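Local coordinates for GlcNAc Inducible Gene 2, GIG2 (PDB 6AKZ), which probably acts as an iron-dependent oxygenase of the DUF1479 family, binding a ferric ion within a cupin-type fold, at residues N163-G175 against Y372-L385. Residues are numbered along the deposited sequence; the frame is centred on the assembly and turned at random.
Sequences NCLIDLDTQLVYG and YGQTPLSITNIQTL
The amide of Q171 grips residues 372-385 at three points. Q171 NE2 donates to G373 O at 3.0 Å, in the carbonyl plane on a lone pair, and to Y372 OH at 3.1 Å; both acceptors lie almost in the amide plane, so these bonds fix its rotation, and the amide and Y372 ring planes are 81° apart. Q171 OE1 accepts T375 N at 3.2 Å and a hydrogen bond from a water that accepts one from Q374 NE2; Q374 OE1 pairs with T255 OG1. A bend at chi2 (65°) turns the Q171 amide toward segment 372-385. Backbone bonds continue the pairing: L172 N donates to T375 O, L377 N to T170 O, and D167 N to L377 O at 2.8 Å, nearly straight at 168°. L172 inserts beside L377, its CD1 4.1 Å from L377 CD1, while its CD2 meets L385 CD1. Further out, N381 ND2 donates to P376 O and F253 O, and D167 OD2 salt-bridges R451. The type I turn from D167 to T170 turns the corner between two short runs that meet 376-378 in succession, where the chain leads from the mixed sheet, consistent with the cupin clan, into helix 382-394; the Y174 side chain is about 11 Å from the bound iron.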
loop_
_atom_site.group_PDB
_atom_site.type_symbol
_atom_site.label_atom_id
_atom_site.label_comp_id
_atom_site.label_asym_id
_atom_site.label_seq_id
_atom_site.Cartn_x
_atom_site.Cartn_y
_atom_site.Cartn_z
ATOM N N ASN A 163 -10.261 -3.026 -22.004
ATOM C CA ASN A 163 -10.442 -4.302 -21.330
ATOM C C ASN A 163 -10.026 -4.418 -19.881
ATOM O O ASN A 163 -10.522 -5.320 -19.166
ATOM C CB ASN A 163 -9.721 -5.369 -22.098
ATOM C CG ASN A 163 -10.281 -5.520 -23.472
ATOM O OD1 ASN A 163 -11.497 -5.680 -23.634
ATOM N ND2 ASN A 163 -9.452 -5.338 -24.446
ATOM N N CYS A 164 -9.127 -3.547 -19.421
ATOM C CA CYS A 164 -8.582 -3.755 -18.077
ATOM C C CYS A 164 -9.672 -3.456 -17.048
ATOM O O CYS A 164 -10.254 -2.315 -17.007
ATOM C CB CYS A 164 -7.397 -2.833 -17.849
ATOM S SG CYS A 164 -6.512 -3.131 -16.328
ATOM N N LEU A 165 -9.932 -4.413 -16.157
ATOM C CA LEU A 165 -11.067 -4.307 -15.231
ATOM C C LEU A 165 -10.765 -3.457 -13.980
ATOM O O LEU A 165 -10.773 -3.951 -12.846
ATOM C CB LEU A 165 -11.611 -5.696 -14.882
ATOM C CG LEU A 165 -12.216 -6.408 -16.106
ATOM C CD1 LEU A 165 -12.613 -7.797 -15.632
ATOM C CD2 LEU A 165 -13.437 -5.668 -16.652
ATOM N N ILE A 166 -10.566 -2.158 -14.207
ATOM C CA ILE A 166 -10.302 -1.209 -13.136
ATOM C C ILE A 166 -10.967 0.120 -13.466
ATOM O O ILE A 166 -11.064 0.512 -14.657
ATOM C CB ILE A 166 -8.812 -1.106 -12.834
ATOM C CG1 ILE A 166 -8.549 -0.150 -11.670
ATOM C CG2 ILE A 166 -8.041 -0.628 -14.042
ATOM C CD1 ILE A 166 -7.108 -0.270 -11.154
ATOM N N ASP A 167 -11.437 0.791 -12.418
ATOM C CA ASP A 167 -11.984 2.116 -12.490
ATOM C C ASP A 167 -11.305 2.998 -11.458
ATOM O O ASP A 167 -11.638 3.012 -10.279
ATOM C CB ASP A 167 -13.508 2.066 -12.314
ATOM C CG ASP A 167 -14.136 3.475 -12.133
ATOM O OD1 ASP A 167 -13.529 4.493 -12.577
ATOM O OD2 ASP A 167 -15.268 3.548 -11.599
ATOM N N LEU A 168 -10.328 3.752 -11.932
ATOM C CA LEU A 168 -9.517 4.562 -11.034
ATOM C C LEU A 168 -10.269 5.790 -10.553
ATOM O O LEU A 168 -9.863 6.417 -9.576
ATOM C CB LEU A 168 -8.239 4.966 -11.771
ATOM C CG LEU A 168 -7.197 3.858 -11.829
ATOM C CD1 LEU A 168 -6.072 4.261 -12.788
ATOM C CD2 LEU A 168 -6.589 3.539 -10.499
ATOM N N ASP A 169 -11.378 6.098 -11.185
ATOM C CA ASP A 169 -12.259 7.156 -10.703
ATOM C C ASP A 169 -13.070 6.753 -9.483
ATOM O O ASP A 169 -13.810 7.582 -8.919
ATOM C CB ASP A 169 -13.262 7.561 -11.791
ATOM C CG ASP A 169 -12.620 8.210 -12.961
ATOM O OD1 ASP A 169 -11.481 8.708 -12.831
ATOM O OD2 ASP A 169 -13.260 8.240 -14.043
ATOM N N THR A 170 -13.025 5.520 -9.033
ATOM C CA THR A 170 -13.819 5.156 -7.926
ATOM C C THR A 170 -12.924 4.690 -6.781
ATOM O O THR A 170 -12.116 3.738 -6.950
ATOM C CB THR A 170 -14.773 4.077 -8.306
ATOM O OG1 THR A 170 -15.744 4.638 -9.220
ATOM C CG2 THR A 170 -15.493 3.515 -7.081
ATOM N N GLN A 171 -13.145 5.298 -5.602
ATOM C CA GLN A 171 -12.501 4.873 -4.359
ATOM C C GLN A 171 -13.409 3.935 -3.599
ATOM O O GLN A 171 -14.527 4.276 -3.347
ATOM C CB GLN A 171 -12.201 6.106 -3.512
ATOM C CG GLN A 171 -11.739 5.891 -2.108
ATOM C CD GLN A 171 -10.389 5.209 -1.964
ATOM O OE1 GLN A 171 -9.648 4.947 -2.939
ATOM N NE2 GLN A 171 -10.005 5.031 -0.729
ATOM N N LEU A 172 -12.916 2.796 -3.219
ATOM C CA LEU A 172 -13.614 1.873 -2.284
ATOM C C LEU A 172 -12.997 2.030 -0.894
ATOM O O LEU A 172 -11.819 2.343 -0.725
ATOM C CB LEU A 172 -13.436 0.419 -2.704
ATOM C CG LEU A 172 -13.972 0.097 -4.088
ATOM C CD1 LEU A 172 -13.871 -1.376 -4.339
ATOM C CD2 LEU A 172 -15.375 0.645 -4.332
ATOM N N VAL A 173 -13.791 1.699 0.107
ATOM C CA VAL A 173 -13.312 1.599 1.445
ATOM C C VAL A 173 -12.861 0.180 1.783
ATOM O O VAL A 173 -13.674 -0.809 1.811
ATOM C CB VAL A 173 -14.340 2.079 2.475
ATOM C CG1 VAL A 173 -13.889 1.801 3.943
ATOM C CG2 VAL A 173 -14.678 3.567 2.265
ATOM N N TYR A 174 -11.578 0.114 2.133
ATOM C CA TYR A 174 -11.024 -1.027 2.854
ATOM C C TYR A 174 -11.005 -0.599 4.324
ATOM O O TYR A 174 -10.323 0.339 4.671
ATOM C CB TYR A 174 -9.655 -1.384 2.331
ATOM C CG TYR A 174 -8.932 -2.378 3.170
ATOM C CD1 TYR A 174 -9.314 -3.726 3.176
ATOM C CD2 TYR A 174 -7.880 -1.988 3.966
ATOM C CE1 TYR A 174 -8.625 -4.673 3.938
ATOM C CE2 TYR A 174 -7.182 -2.938 4.753
ATOM C CZ TYR A 174 -7.553 -4.259 4.735
ATOM O OH TYR A 174 -6.869 -5.167 5.513
ATOM N N GLY A 175 -11.756 -1.314 5.174
ATOM C CA GLY A 175 -11.798 -0.956 6.609
ATOM C C GLY A 175 -10.465 -1.166 7.257
ATOM O O GLY A 175 -9.854 -2.234 7.136
ATOM N N TYR A 372 -6.093 4.877 6.144
ATOM C CA TYR A 372 -7.030 4.874 4.984
ATOM C C TYR A 372 -6.202 4.871 3.727
ATOM O O TYR A 372 -5.470 5.837 3.511
ATOM C CB TYR A 372 -8.009 6.087 5.117
ATOM C CG TYR A 372 -9.099 6.119 4.082
ATOM C CD1 TYR A 372 -9.781 4.919 3.718
ATOM C CD2 TYR A 372 -9.571 7.336 3.586
ATOM C CE1 TYR A 372 -10.822 4.969 2.779
ATOM C CE2 TYR A 372 -10.566 7.363 2.601
ATOM C CZ TYR A 372 -11.162 6.183 2.219
ATOM O OH TYR A 372 -12.153 6.152 1.261
ATOM N N GLY A 373 -6.288 3.785 2.912
ATOM C CA GLY A 373 -5.529 3.549 1.752
ATOM C C GLY A 373 -6.357 3.794 0.545
ATOM O O GLY A 373 -7.601 3.925 0.615
ATOM N N GLN A 374 -5.664 3.880 -0.598
ATOM C CA GLN A 374 -6.353 3.917 -1.854
ATOM C C GLN A 374 -6.641 2.538 -2.395
ATOM O O GLN A 374 -5.710 1.759 -2.608
ATOM C CB GLN A 374 -5.476 4.699 -2.854
ATOM C CG GLN A 374 -6.143 4.816 -4.226
ATOM C CD GLN A 374 -5.415 5.799 -5.105
ATOM O OE1 GLN A 374 -4.380 5.507 -5.594
ATOM N NE2 GLN A 374 -6.044 6.966 -5.384
ATOM N N THR A 375 -7.920 2.244 -2.615
ATOM C CA THR A 375 -8.368 0.938 -3.011
ATOM C C THR A 375 -9.313 1.181 -4.219
ATOM O O THR A 375 -10.489 1.500 -4.080
ATOM C CB THR A 375 -9.157 0.313 -1.856
ATOM O OG1 THR A 375 -8.328 0.260 -0.685
ATOM C CG2 THR A 375 -9.640 -1.065 -2.226
ATOM N N PRO A 376 -8.794 1.065 -5.440
ATOM C CA PRO A 376 -9.662 1.315 -6.593
ATOM C C PRO A 376 -10.672 0.203 -6.828
ATOM O O PRO A 376 -10.414 -0.970 -6.495
ATOM C CB PRO A 376 -8.644 1.390 -7.773
ATOM C CG PRO A 376 -7.522 0.416 -7.305
ATOM C CD PRO A 376 -7.421 0.663 -5.798
ATOM N N LEU A 377 -11.790 0.612 -7.410
ATOM C CA LEU A 377 -12.746 -0.331 -7.900
ATOM C C LEU A 377 -12.064 -1.171 -8.978
ATOM O O LEU A 377 -11.652 -0.666 -10.012
ATOM C CB LEU A 377 -14.035 0.331 -8.406
ATOM C CG LEU A 377 -15.042 -0.640 -9.101
ATOM C CD1 LEU A 377 -15.550 -1.631 -8.072
ATOM C CD2 LEU A 377 -16.195 0.259 -9.588
ATOM N N SER A 378 -11.869 -2.404 -8.684
ATOM C CA SER A 378 -11.092 -3.304 -9.590
ATOM C C SER A 378 -11.414 -4.702 -9.349
ATOM O O SER A 378 -11.991 -5.086 -8.311
ATOM C CB SER A 378 -9.542 -3.051 -9.458
ATOM O OG SER A 378 -9.079 -3.615 -8.249
ATOM N N ILE A 379 -11.070 -5.538 -10.298
ATOM C CA ILE A 379 -11.526 -6.969 -10.219
ATOM C C ILE A 379 -11.102 -7.722 -8.944
ATOM O O ILE A 379 -11.910 -8.485 -8.363
ATOM C CB ILE A 379 -11.196 -7.714 -11.509
ATOM C CG1 ILE A 379 -11.997 -8.990 -11.622
ATOM C CG2 ILE A 379 -9.728 -8.019 -11.686
ATOM C CD1 ILE A 379 -13.471 -8.724 -11.830
ATOM N N THR A 380 -9.911 -7.441 -8.429
ATOM C CA THR A 380 -9.428 -8.152 -7.203
ATOM C C THR A 380 -9.965 -7.467 -5.928
ATOM O O THR A 380 -9.583 -7.900 -4.866
ATOM C CB THR A 380 -7.898 -8.332 -7.149
ATOM O OG1 THR A 380 -7.230 -7.048 -7.098
ATOM C CG2 THR A 380 -7.356 -9.105 -8.381
ATOM N N ASN A 381 -10.718 -6.356 -6.071
ATOM C CA ASN A 381 -11.326 -5.624 -4.985
ATOM C C ASN A 381 -12.838 -5.858 -4.862
ATOM O O ASN A 381 -13.482 -5.278 -3.999
ATOM C CB ASN A 381 -10.994 -4.141 -5.058
ATOM C CG ASN A 381 -9.641 -3.854 -4.438
ATOM O OD1 ASN A 381 -9.226 -4.617 -3.533
ATOM N ND2 ASN A 381 -8.887 -2.888 -4.960
ATOM N N ILE A 382 -13.405 -6.677 -5.722
ATOM C CA ILE A 382 -14.856 -6.944 -5.581
ATOM C C ILE A 382 -15.124 -7.691 -4.264
ATOM O O ILE A 382 -16.127 -7.414 -3.553
ATOM C CB ILE A 382 -15.398 -7.679 -6.804
ATOM C CG1 ILE A 382 -15.206 -6.841 -8.070
ATOM C CG2 ILE A 382 -16.845 -8.041 -6.563
ATOM C CD1 ILE A 382 -15.933 -5.525 -8.102
ATOM N N GLN A 383 -14.219 -8.571 -3.863
ATOM C CA GLN A 383 -14.448 -9.250 -2.547
ATOM C C GLN A 383 -14.379 -8.282 -1.383
ATOM O O GLN A 383 -15.122 -8.383 -0.441
ATOM C CB GLN A 383 -13.428 -10.365 -2.349
ATOM C CG GLN A 383 -13.673 -11.523 -3.269
ATOM C CD GLN A 383 -14.892 -12.379 -2.929
ATOM O OE1 GLN A 383 -15.676 -12.105 -1.984
ATOM N NE2 GLN A 383 -15.063 -13.443 -3.713
ATOM N N THR A 384 -13.523 -7.296 -1.502
ATOM C CA THR A 384 -13.415 -6.249 -0.531
ATOM C C THR A 384 -14.702 -5.427 -0.464
ATOM O O THR A 384 -15.177 -5.189 0.629
ATOM C CB THR A 384 -12.186 -5.313 -0.796
ATOM O OG1 THR A 384 -11.020 -6.095 -0.560
ATOM C CG2 THR A 384 -12.184 -4.089 0.083
ATOM N N LEU A 385 -15.264 -5.094 -1.611
ATOM C CA LEU A 385 -16.459 -4.285 -1.692
ATOM C C LEU A 385 -17.567 -5.088 -0.866
ATOM O O LEU A 385 -18.298 -4.508 -0.104
ATOM C CB LEU A 385 -16.887 -4.192 -3.132
ATOM C CG LEU A 385 -18.167 -3.438 -3.438
ATOM C CD1 LEU A 385 -18.100 -2.017 -3.041
ATOM C CD2 LEU A 385 -18.440 -3.628 -4.932
HETATM O O HOH W 1 -9.100 6.488 -5.095
HETATM O O HOH W 2 -9.732 2.057 1.164
HETATM O O HOH W 3 -8.009 1.677 4.109
#